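Local coordinates for protein aspartate aminotransferase, mitochondrial (Trypanosoma brucei brucei, PDB 4W5K) that probably transfers the amino group of L-aspartate to 2-oxoglutarate, using pyridoxal 5'-phosphate as cofactor, and is a homodimer, at residues H180-V185 against M347-L352; P124-P129 against S146-A151; V320-V325 against H339-V344. The protein carries 1 engineered substitution. All coordinates share one frame; numbering follows the deposited sequence.

Interaction 1: H180-V185 against M347-L352; sequences HNPTGV and MAYTGL. With PLP (pyridoxal-5'-phosphate), chain C; EDO (1,2-ethanediol), chain E.
P182 and T183 pack against the Y349 ring, where the loop ahead of helix 189-201 meets strand 347-349. Methyl CG2 of T183 sits over the ring centre, a CH-pi contact 4.0 Å from the centroid and only 12° off the normal. P182 reaches the same ring farther out, its CG 3.6 Å from Y349 CE2. Next to this packing the backbones join, Y349 N donating to T183 O (3.1 Å, 162°) from above the carbonyl plane. Packing is close on the inner side: M347 CB lies 3.4 Å from P182 O, a carbonyl buried without any polar partner, and G184 CA is 3.3 Å from M347 O. T183 OG1, placed between the backbone N and the carbonyl carbon (chi1 73°), turns from the ring to its own loop, accepting from V185 N in an ST turn and hydrogen-bonded to H180 ND1. Past Y349 the contact ends; G351 is exposed, and an ethanediol, probably from the crystallisation liquor, donates to T350 O. At the other end the loop enters the cofactor site, with N181 held before a cis peptide to P182; its OD1 faces CG of the bent M347 chain. N181 ND2 donates to O3 of pyridoxal phosphate (2.8 Å), and Y212 OH also bonds the cofactor. An amide N-H pointed at O3 makes that oxygen an acceptor, which would be expected to favour its phenolate form, as in related aminotransferases.

Interaction 2: P124-P129 against S146-A151; sequences PDVGYP and SYYDPA. With PLP (pyridoxal-5'-phosphate), chain C.
The ring of Y147 and the carboxylate of D125 stand almost perpendicular, their planes 85° apart, while P124 CB approaches the ring obliquely, 3.7 Å from Y147 CG. These residues belong to a beta-alpha-beta crossover, in which strand 120-124 leads through helix 129-137 to its parallel neighbour, strand 141-149. V126 CG2 packs on Y148 CB, 3.8 Å away, and slants toward its ring; farther out, the Y148 ring meets Y349 edge-to-face. A third ring, Y128, turns to the cofactor: one face carries pyridoxal phosphate, with C2 lying 3.8 Å above the plane of the Y128 ring, and H131 meets this tyrosine edge-to-face. P124-P129 forms the loop at the end of the first strand and so brings Y128 to the cofactor. Between the two segments the carboxylate of D125 does the polar work. A chi1 of 54° folds it back over its own backbone, where it faces the Y147-Y148 backbone and accepts from both amides. Y148 N points nearly straight at the syn lone pair of D125 OD1 (3.0 Å, 174°), whereas Y147 N makes a weak bond of 3.2 Å to D125 OD2. V126 N adds a weak bond to OD1 from within the loop. The Y147 hydroxyl lies beyond this contact, on V185 O. On the outer side one water donates to D125 OD2 at 2.9 Å and to Y148 O at 2.7 Å.

Interaction 3: V320-V325 against H339-V344; sequences VRKRLV and HIERQV
R321 reaches from the long helix 300-331 to the end of the short helix 338-342, the next helix along the chain, and ties together this helix-helix pair. Its CB rests 3.9 Å from I340 CG2. CG and then CD pass along the carbonyl of I340, with CD 3.2 Å from I340 O, because the chain is extended from CG to NE and stays beside the helix end. At NE and CZ the guanidinium slides under Q343 O, which lies 3.6 Å above its plane toward the rim. NH1 then donates twice, to I340 O (2.7 Å, 151°) and to Q343 OE1 (3.2 Å, 164°). The second acceptor lies close to the guanidinium plane although the Q343 amide is turned 89° to it. The other tip, NH2, goes to G345 O and, weakly, to M347 O. A cation set among carbonyls where helix 338-342 ends, Q343 being the first residue to leave helical angles, would be expected to offset the partial negative charge there. Q343 is held from its other end too, since its NE2 donates to Y349 O. Beside R321 the contact is apolar: V325 and I340 lie antiparallel alongside one another, with V325 CG2 3.6 Å from I340 CB, and L324 CD2 touches I340 CG2. Toward solvent E341 lies across K322; its OE2 rests against the K322 methylenes, while the ammonium lies farther off and does not touch the carboxylate. A water bridges the two helices at this rim, donating to E341 OE1 at 2.7 Å and to K322 O at 2.9 Å.

Overall arrangement
Along the chain interaction 2 comes first, P124-P129 and S146-A151, followed by H180-V185, the two helical segments of interaction 3, and finally M347-L352, which closes interaction 1. Interaction 1 is the middle piece: its centre is about 9 Å from that of interaction 2 and about 11 Å from that of interaction 3, whereas those two are about 19 Å apart and do not touch. Packing of H180 on V126 and of P182 on G127 joins interactions 1 and 2; V344 N on G184 O and H339 NE2 on T350 O join 1 and 3. The large mixed sheet and cofactor site are thus connected with strand 347-349 and helices 300-331 and 338-342.

Interaction 1: H180-V185 against M347-L352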
loop_
_atom_site.group_PDB
_atom_site.type_symbol
_atom_site.label_atom_id
_atom_site.label_comp_id
_atom_site.label_asym_id
_atom_site.label_seq_id
_atom_site.Cartn_x
_atom_site.Cartn_y
_atom_site.Cartn_z
ATOM N N HIS A 180 16.852 11.414 -14.062
ATOM C CA HIS A 180 16.580 10.162 -14.733
ATOM C C HIS A 180 17.271 8.984 -14.029
ATOM O O HIS A 180 18.464 9.041 -13.714
ATOM C CB HIS A 180 17.023 10.252 -16.193
ATOM C CG HIS A 180 16.763 9.003 -16.975
ATOM N ND1 HIS A 180 17.707 8.008 -17.126
ATOM C CD2 HIS A 180 15.663 8.584 -17.647
ATOM C CE1 HIS A 180 17.198 7.030 -17.858
ATOM N NE2 HIS A 180 15.960 7.355 -18.186
ATOM N N ASN A 181 16.492 7.944 -13.740
ATOM C CA ASN A 181 16.992 6.733 -13.095
ATOM C C ASN A 181 16.929 5.649 -14.173
ATOM O O ASN A 181 15.838 5.299 -14.656
ATOM C CB ASN A 181 16.130 6.414 -11.845
ATOM C CG ASN A 181 16.572 5.160 -11.087
ATOM O OD1 ASN A 181 17.414 4.385 -11.534
ATOM N ND2 ASN A 181 15.963 4.946 -9.935
ATOM N N PRO A 182 18.068 5.042 -14.520
ATOM C CA PRO A 182 19.338 4.912 -13.804
ATOM C C PRO A 182 20.526 5.749 -14.298
ATOM O O PRO A 182 21.607 5.591 -13.730
ATOM C CB PRO A 182 19.653 3.433 -14.010
ATOM C CG PRO A 182 19.237 3.211 -15.464
ATOM C CD PRO A 182 18.016 4.118 -15.670
ATOM N N THR A 183 20.360 6.601 -15.310
ATOM C CA THR A 183 21.540 7.183 -15.965
ATOM C C THR A 183 21.960 8.538 -15.407
ATOM O O THR A 183 23.128 8.913 -15.522
ATOM C CB THR A 183 21.312 7.367 -17.474
ATOM O OG1 THR A 183 20.409 8.462 -17.671
ATOM C CG2 THR A 183 20.731 6.093 -18.086
ATOM N N GLY A 184 21.025 9.264 -14.794
ATOM C CA GLY A 184 21.304 10.631 -14.376
ATOM C C GLY A 184 21.239 11.632 -15.531
ATOM O O GLY A 184 21.400 12.834 -15.332
ATOM N N VAL A 185 20.993 11.148 -16.751
ATOM C CA VAL A 185 20.984 12.034 -17.926
ATOM C C VAL A 185 19.637 12.754 -18.058
ATOM O O VAL A 185 18.609 12.087 -18.230
ATOM C CB VAL A 185 21.264 11.224 -19.202
ATOM C CG1 VAL A 185 21.028 12.074 -20.495
ATOM C CG2 VAL A 185 22.676 10.655 -19.134
ATOM N N MET A 347 21.851 8.565 -9.142
ATOM C CA MET A 347 22.297 7.482 -10.018
ATOM C C MET A 347 23.098 7.983 -11.185
ATOM O O MET A 347 22.679 8.923 -11.871
ATOM C CB MET A 347 21.105 6.695 -10.567
ATOM C CG MET A 347 20.212 6.141 -9.522
ATOM S SD MET A 347 21.130 4.912 -8.592
ATOM C CE MET A 347 19.925 4.532 -7.328
ATOM N N ALA A 348 24.252 7.361 -11.419
ATOM C CA ALA A 348 25.116 7.787 -12.517
ATOM C C ALA A 348 25.443 6.623 -13.437
ATOM O O ALA A 348 25.887 5.581 -12.971
ATOM C CB ALA A 348 26.417 8.405 -11.961
ATOM N N TYR A 349 25.239 6.788 -14.744
ATOM C CA TYR A 349 25.795 5.799 -15.660
ATOM C C TYR A 349 27.257 6.210 -15.883
ATOM O O TYR A 349 27.535 7.213 -16.527
ATOM C CB TYR A 349 25.005 5.715 -16.977
ATOM C CG TYR A 349 24.154 4.441 -17.105
ATOM C CD1 TYR A 349 24.042 3.773 -18.325
ATOM C CD2 TYR A 349 23.471 3.916 -16.008
ATOM C CE1 TYR A 349 23.260 2.612 -18.458
ATOM C CE2 TYR A 349 22.706 2.754 -16.125
ATOM C CZ TYR A 349 22.611 2.108 -17.351
ATOM O OH TYR A 349 21.834 0.960 -17.458
ATOM N N THR A 350 28.163 5.398 -15.351
ATOM C CA THR A 350 29.583 5.730 -15.338
ATOM C C THR A 350 30.269 5.502 -16.683
ATOM O O THR A 350 31.271 6.134 -16.970
ATOM C CB THR A 350 30.348 4.905 -14.284
ATOM O OG1 THR A 350 30.295 3.507 -14.622
ATOM C CG2 THR A 350 29.770 5.121 -12.868
ATOM N N GLY A 351 29.753 4.564 -17.471
ATOM C CA GLY A 351 30.395 4.125 -18.691
ATOM C C GLY A 351 31.421 3.042 -18.447
ATOM O O GLY A 351 32.133 2.637 -19.360
ATOM N N LEU A 352 31.521 2.562 -17.209
ATOM C CA LEU A 352 32.400 1.432 -16.943
ATOM C C LEU A 352 31.836 0.213 -17.661
ATOM O O LEU A 352 30.620 0.014 -17.704
ATOM C CB LEU A 352 32.542 1.185 -15.438
ATOM C CG LEU A 352 33.259 2.287 -14.648
ATOM C CD1 LEU A 352 33.056 2.138 -13.150
ATOM C CD2 LEU A 352 34.732 2.291 -14.956
HETATM N N1 PLP C . 10.200 6.052 -10.350
HETATM C C2 PLP C . 11.550 6.306 -10.311
HETATM C C2A PLP C . 12.188 6.919 -11.516
HETATM C C3 PLP C . 12.299 5.999 -9.175
HETATM O O3 PLP C . 13.648 6.226 -9.122
HETATM C C4 PLP C . 11.675 5.436 -8.071
HETATM C C4A PLP C . 12.456 5.332 -6.791
HETATM O O4A PLP C . 13.290 4.429 -6.677
HETATM C C5 PLP C . 10.305 5.179 -8.107
HETATM C C6 PLP C . 9.569 5.506 -9.247
HETATM C C5A PLP C . 9.601 4.537 -6.921
HETATM O O4P PLP C . 9.410 5.466 -5.891
HETATM P P PLP C . 8.595 5.121 -4.610
HETATM O O1P PLP C . 9.496 4.576 -3.542
HETATM O O2P PLP C . 7.512 4.125 -4.946
HETATM O O3P PLP C . 7.995 6.439 -4.178
HETATM C C1 EDO E . 34.404 6.074 -19.107
HETATM O O1 EDO E . 33.029 6.462 -19.148
HETATM C C2 EDO E . 35.252 7.327 -19.283
HETATM O O2 EDO E . 34.828 8.013 -20.476
#

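Interaction 2: P124-P129 against S146-A151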
loop_
_atom_site.group_PDB
_atom_site.type_symbol
_atom_site.label_atom_id
_atom_site.label_comp_id
_atom_site.label_asym_id
_atom_site.label_seq_id
_atom_site.Cartn_x
_atom_site.Cartn_y
_atom_site.Cartn_z
ATOM N N PRO A 124 11.914 5.633 -22.015
ATOM C CA PRO A 124 13.280 5.793 -22.541
ATOM C C PRO A 124 13.972 4.434 -22.693
ATOM O O PRO A 124 13.717 3.515 -21.886
ATOM C CB PRO A 124 13.984 6.670 -21.474
ATOM C CG PRO A 124 13.166 6.490 -20.212
ATOM C CD PRO A 124 11.728 6.224 -20.675
ATOM N N ASP A 125 14.833 4.321 -23.700
ATOM C CA ASP A 125 15.485 3.050 -24.034
ATOM C C ASP A 125 16.250 2.474 -22.842
ATOM O O ASP A 125 16.264 1.260 -22.633
ATOM C CB ASP A 125 16.402 3.207 -25.268
ATOM C CG ASP A 125 17.427 4.341 -25.139
ATOM O OD1 ASP A 125 17.580 4.957 -24.069
ATOM O OD2 ASP A 125 18.098 4.593 -26.150
ATOM N N VAL A 126 16.861 3.348 -22.053
ATOM C CA VAL A 126 17.408 2.971 -20.754
ATOM C C VAL A 126 16.537 3.613 -19.700
ATOM O O VAL A 126 16.417 4.840 -19.638
ATOM C CB VAL A 126 18.876 3.434 -20.568
ATOM C CG1 VAL A 126 19.380 3.032 -19.175
ATOM C CG2 VAL A 126 19.750 2.855 -21.646
ATOM N N GLY A 127 15.888 2.786 -18.896
ATOM C CA GLY A 127 14.921 3.302 -17.958
ATOM C C GLY A 127 14.884 2.566 -16.636
ATOM O O GLY A 127 15.735 1.725 -16.312
ATOM N N TYR A 128 13.861 2.896 -15.867
ATOM C CA TYR A 128 13.678 2.363 -14.546
ATOM C C TYR A 128 13.118 0.935 -14.631
ATOM O O TYR A 128 12.061 0.712 -15.228
ATOM C CB TYR A 128 12.737 3.309 -13.800
ATOM C CG TYR A 128 12.403 2.948 -12.395
ATOM C CD1 TYR A 128 13.377 2.940 -11.406
ATOM C CD2 TYR A 128 11.082 2.681 -12.042
ATOM C CE1 TYR A 128 13.040 2.621 -10.074
ATOM C CE2 TYR A 128 10.740 2.375 -10.742
ATOM C CZ TYR A 128 11.722 2.353 -9.766
ATOM O OH TYR A 128 11.368 2.056 -8.470
ATOM N N PRO A 129 13.868 -0.040 -14.103
ATOM C CA PRO A 129 13.567 -1.462 -14.275
ATOM C C PRO A 129 12.118 -1.826 -13.948
ATOM O O PRO A 129 11.519 -2.593 -14.689
ATOM C CB PRO A 129 14.539 -2.135 -13.303
ATOM C CG PRO A 129 15.738 -1.205 -13.322
ATOM C CD PRO A 129 15.146 0.174 -13.393
ATOM N N SER A 146 14.498 6.329 -28.297
ATOM C CA SER A 146 15.889 6.717 -28.162
ATOM C C SER A 146 16.036 7.782 -27.088
ATOM O O SER A 146 15.241 8.723 -27.012
ATOM C CB SER A 146 16.425 7.228 -29.497
ATOM O OG SER A 146 16.352 6.233 -30.504
ATOM N N TYR A 147 17.042 7.628 -26.238
ATOM C CA TYR A 147 17.210 8.541 -25.114
ATOM C C TYR A 147 18.658 8.599 -24.684
ATOM O O TYR A 147 19.292 9.654 -24.754
ATOM C CB TYR A 147 16.321 8.126 -23.917
ATOM C CG TYR A 147 16.382 9.119 -22.780
ATOM C CD1 TYR A 147 15.641 10.295 -22.822
ATOM C CD2 TYR A 147 17.189 8.886 -21.668
ATOM C CE1 TYR A 147 15.699 11.216 -21.790
ATOM C CE2 TYR A 147 17.263 9.814 -20.615
ATOM C CZ TYR A 147 16.511 10.979 -20.696
ATOM O OH TYR A 147 16.533 11.907 -19.683
ATOM N N TYR A 148 19.194 7.466 -24.243
ATOM C CA TYR A 148 20.579 7.444 -23.736
ATOM C C TYR A 148 21.602 7.155 -24.832
ATOM O O TYR A 148 21.427 6.248 -25.657
ATOM C CB TYR A 148 20.705 6.408 -22.615
ATOM C CG TYR A 148 22.094 6.279 -22.027
ATOM C CD1 TYR A 148 22.596 7.241 -21.159
ATOM C CD2 TYR A 148 22.894 5.181 -22.319
ATOM C CE1 TYR A 148 23.867 7.115 -20.604
ATOM C CE2 TYR A 148 24.138 5.041 -21.767
ATOM C CZ TYR A 148 24.627 6.021 -20.908
ATOM O OH TYR A 148 25.895 5.905 -20.361
ATOM N N ASP A 149 22.673 7.946 -24.835
ATOM C CA ASP A 149 23.777 7.804 -25.789
ATOM C C ASP A 149 24.974 7.202 -25.062
ATOM O O ASP A 149 25.619 7.884 -24.269
ATOM C CB ASP A 149 24.120 9.176 -26.384
ATOM C CG ASP A 149 25.188 9.116 -27.480
ATOM O OD1 ASP A 149 25.968 8.142 -27.536
ATOM O OD2 ASP A 149 25.238 10.074 -28.285
ATOM N N PRO A 150 25.277 5.921 -25.317
ATOM C CA PRO A 150 26.342 5.273 -24.540
ATOM C C PRO A 150 27.746 5.806 -24.897
ATOM O O PRO A 150 28.658 5.685 -24.073
ATOM C CB PRO A 150 26.209 3.787 -24.915
ATOM C CG PRO A 150 24.883 3.661 -25.660
ATOM C CD PRO A 150 24.675 5.004 -26.300
ATOM N N ALA A 151 27.904 6.399 -26.073
ATOM C CA ALA A 151 29.211 6.941 -26.471
ATOM C C ALA A 151 29.555 8.164 -25.619
ATOM O O ALA A 151 30.727 8.394 -25.277
ATOM C CB ALA A 151 29.221 7.302 -27.953
HETATM N N1 PLP C . 10.200 6.052 -10.350
HETATM C C2 PLP C . 11.550 6.306 -10.311
HETATM C C2A PLP C . 12.188 6.919 -11.516
HETATM C C3 PLP C . 12.299 5.999 -9.175
HETATM O O3 PLP C . 13.648 6.226 -9.122
HETATM C C4 PLP C . 11.675 5.436 -8.071
HETATM C C4A PLP C . 12.456 5.332 -6.791
HETATM O O4A PLP C . 13.290 4.429 -6.677
HETATM C C5 PLP C . 10.305 5.179 -8.107
HETATM C C6 PLP C . 9.569 5.506 -9.247
HETATM C C5A PLP C . 9.601 4.537 -6.921
HETATM O O4P PLP C . 9.410 5.466 -5.891
HETATM P P PLP C . 8.595 5.121 -4.610
HETATM O O1P PLP C . 9.496 4.576 -3.542
HETATM O O2P PLP C . 7.512 4.125 -4.946
HETATM O O3P PLP C . 7.995 6.439 -4.178
HETATM O O HOH W 1 20.838 3.630 -25.772
#

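Interaction 3: V320-V325 against H339-V344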
loop_
_atom_site.group_PDB
_atom_site.type_symbol
_atom_site.label_atom_id
_atom_site.label_comp_id
_atom_site.label_asym_id
_atom_site.label_seq_id
_atom_site.Cartn_x
_atom_site.Cartn_y
_atom_site.Cartn_z
ATOM N N VAL A 320 29.833 15.614 -4.666
ATOM C CA VAL A 320 30.611 14.382 -4.677
ATOM C C VAL A 320 30.840 13.885 -6.121
ATOM O O VAL A 320 31.884 13.290 -6.409
ATOM C CB VAL A 320 29.972 13.274 -3.800
ATOM C CG1 VAL A 320 28.855 12.540 -4.523
ATOM C CG2 VAL A 320 31.051 12.305 -3.341
ATOM N N ARG A 321 29.891 14.144 -7.019
ATOM C CA ARG A 321 30.120 13.938 -8.464
ATOM C C ARG A 321 31.327 14.755 -8.947
ATOM O O ARG A 321 32.245 14.231 -9.633
ATOM C CB ARG A 321 28.864 14.311 -9.277
ATOM C CG ARG A 321 27.712 13.299 -9.182
ATOM C CD ARG A 321 26.473 13.831 -9.887
ATOM N NE ARG A 321 25.404 12.851 -10.043
ATOM C CZ ARG A 321 25.354 11.941 -11.013
ATOM N NH1 ARG A 321 26.344 11.863 -11.898
ATOM N NH2 ARG A 321 24.312 11.112 -11.114
ATOM N N LYS A 322 31.341 16.037 -8.578
ATOM C CA LYS A 322 32.411 16.942 -9.000
ATOM C C LYS A 322 33.758 16.497 -8.431
ATOM O O LYS A 322 34.798 16.566 -9.103
ATOM C CB LYS A 322 32.072 18.380 -8.571
ATOM C CG LYS A 322 33.138 19.438 -8.859
ATOM C CD LYS A 322 32.563 20.827 -8.637
ATOM C CE LYS A 322 33.564 21.922 -8.979
ATOM N NZ LYS A 322 33.952 22.684 -7.760
ATOM N N ARG A 323 33.735 16.043 -7.178
ATOM C CA ARG A 323 34.945 15.564 -6.510
ATOM C C ARG A 323 35.472 14.275 -7.146
ATOM O O ARG A 323 36.690 14.118 -7.301
ATOM C CB ARG A 323 34.671 15.338 -5.016
ATOM C CG ARG A 323 35.851 14.739 -4.238
ATOM C CD ARG A 323 36.769 15.805 -3.699
ATOM N NE ARG A 323 37.897 15.235 -2.958
ATOM C CZ ARG A 323 37.859 14.901 -1.670
ATOM N NH1 ARG A 323 36.745 15.071 -0.972
ATOM N NH2 ARG A 323 38.938 14.399 -1.075
ATOM N N LEU A 324 34.567 13.360 -7.510
ATOM C CA LEU A 324 34.966 12.142 -8.231
ATOM C C LEU A 324 35.750 12.500 -9.502
ATOM O O LEU A 324 36.842 11.965 -9.783
ATOM C CB LEU A 324 33.744 11.301 -8.604
ATOM C CG LEU A 324 34.009 9.931 -9.238
ATOM C CD1 LEU A 324 34.822 9.083 -8.288
ATOM C CD2 LEU A 324 32.697 9.213 -9.563
ATOM N N VAL A 325 35.208 13.439 -10.264
ATOM C CA VAL A 325 35.867 13.832 -11.508
ATOM C C VAL A 325 37.230 14.490 -11.265
ATOM O O VAL A 325 38.215 14.187 -11.954
ATOM C CB VAL A 325 34.977 14.774 -12.322
ATOM C CG1 VAL A 325 35.715 15.269 -13.556
ATOM C CG2 VAL A 325 33.687 14.041 -12.706
ATOM N N HIS A 339 30.721 13.573 -18.006
ATOM C CA HIS A 339 29.336 13.106 -17.860
ATOM C C HIS A 339 28.937 12.960 -16.401
ATOM O O HIS A 339 27.750 13.146 -16.054
ATOM C CB HIS A 339 29.114 11.766 -18.584
ATOM C CG HIS A 339 30.090 10.695 -18.216
ATOM N ND1 HIS A 339 31.416 10.725 -18.605
ATOM C CD2 HIS A 339 29.925 9.543 -17.522
ATOM C CE1 HIS A 339 32.026 9.642 -18.154
ATOM N NE2 HIS A 339 31.142 8.909 -17.493
ATOM N N ILE A 340 29.909 12.644 -15.540
ATOM C CA ILE A 340 29.594 12.462 -14.107
ATOM C C ILE A 340 29.074 13.771 -13.471
ATOM O O ILE A 340 28.231 13.734 -12.561
ATOM C CB ILE A 340 30.829 11.943 -13.317
ATOM C CG1 ILE A 340 31.310 10.601 -13.879
ATOM C CG2 ILE A 340 30.527 11.814 -11.807
ATOM C CD1 ILE A 340 30.315 9.457 -13.702
ATOM N N GLU A 341 29.583 14.917 -13.952
ATOM C CA GLU A 341 29.125 16.236 -13.481
ATOM C C GLU A 341 27.893 16.742 -14.229
ATOM O O GLU A 341 27.125 17.523 -13.686
ATOM C CB GLU A 341 30.261 17.268 -13.589
ATOM C CG GLU A 341 31.211 17.241 -12.431
ATOM C CD GLU A 341 32.216 18.400 -12.475
ATOM O OE1 GLU A 341 33.351 18.178 -12.946
ATOM O OE2 GLU A 341 31.854 19.524 -12.049
ATOM N N ARG A 342 27.708 16.299 -15.472
ATOM C CA ARG A 342 26.585 16.737 -16.294
ATOM C C ARG A 342 25.315 16.035 -15.838
ATOM O O ARG A 342 24.216 16.611 -15.843
ATOM C CB ARG A 342 26.830 16.441 -17.774
ATOM C CG ARG A 342 25.827 17.120 -18.679
ATOM C CD ARG A 342 26.173 16.932 -20.159
ATOM N NE ARG A 342 27.599 17.166 -20.398
ATOM C CZ ARG A 342 28.498 16.211 -20.654
ATOM N NH1 ARG A 342 28.140 14.925 -20.732
ATOM N NH2 ARG A 342 29.770 16.548 -20.847
ATOM N N GLN A 343 25.487 14.782 -15.441
ATOM C CA GLN A 343 24.365 13.990 -14.892
ATOM C C GLN A 343 23.845 14.563 -13.567
ATOM O O GLN A 343 24.578 15.210 -12.814
ATOM C CB GLN A 343 24.822 12.544 -14.710
ATOM C CG GLN A 343 24.980 11.732 -15.978
ATOM C CD GLN A 343 25.807 10.488 -15.730
ATOM O OE1 GLN A 343 26.122 10.172 -14.582
ATOM N NE2 GLN A 343 26.173 9.780 -16.795
ATOM N N VAL A 344 22.566 14.289 -13.274
ATOM C CA VAL A 344 21.878 14.847 -12.111
ATOM C C VAL A 344 21.273 13.739 -11.240
ATOM O O VAL A 344 20.604 12.845 -11.742
ATOM C CB VAL A 344 20.752 15.821 -12.567
ATOM C CG1 VAL A 344 19.909 16.324 -11.390
ATOM C CG2 VAL A 344 21.346 16.983 -13.367
HETATM O O HOH W 2 35.445 18.353 -11.250
#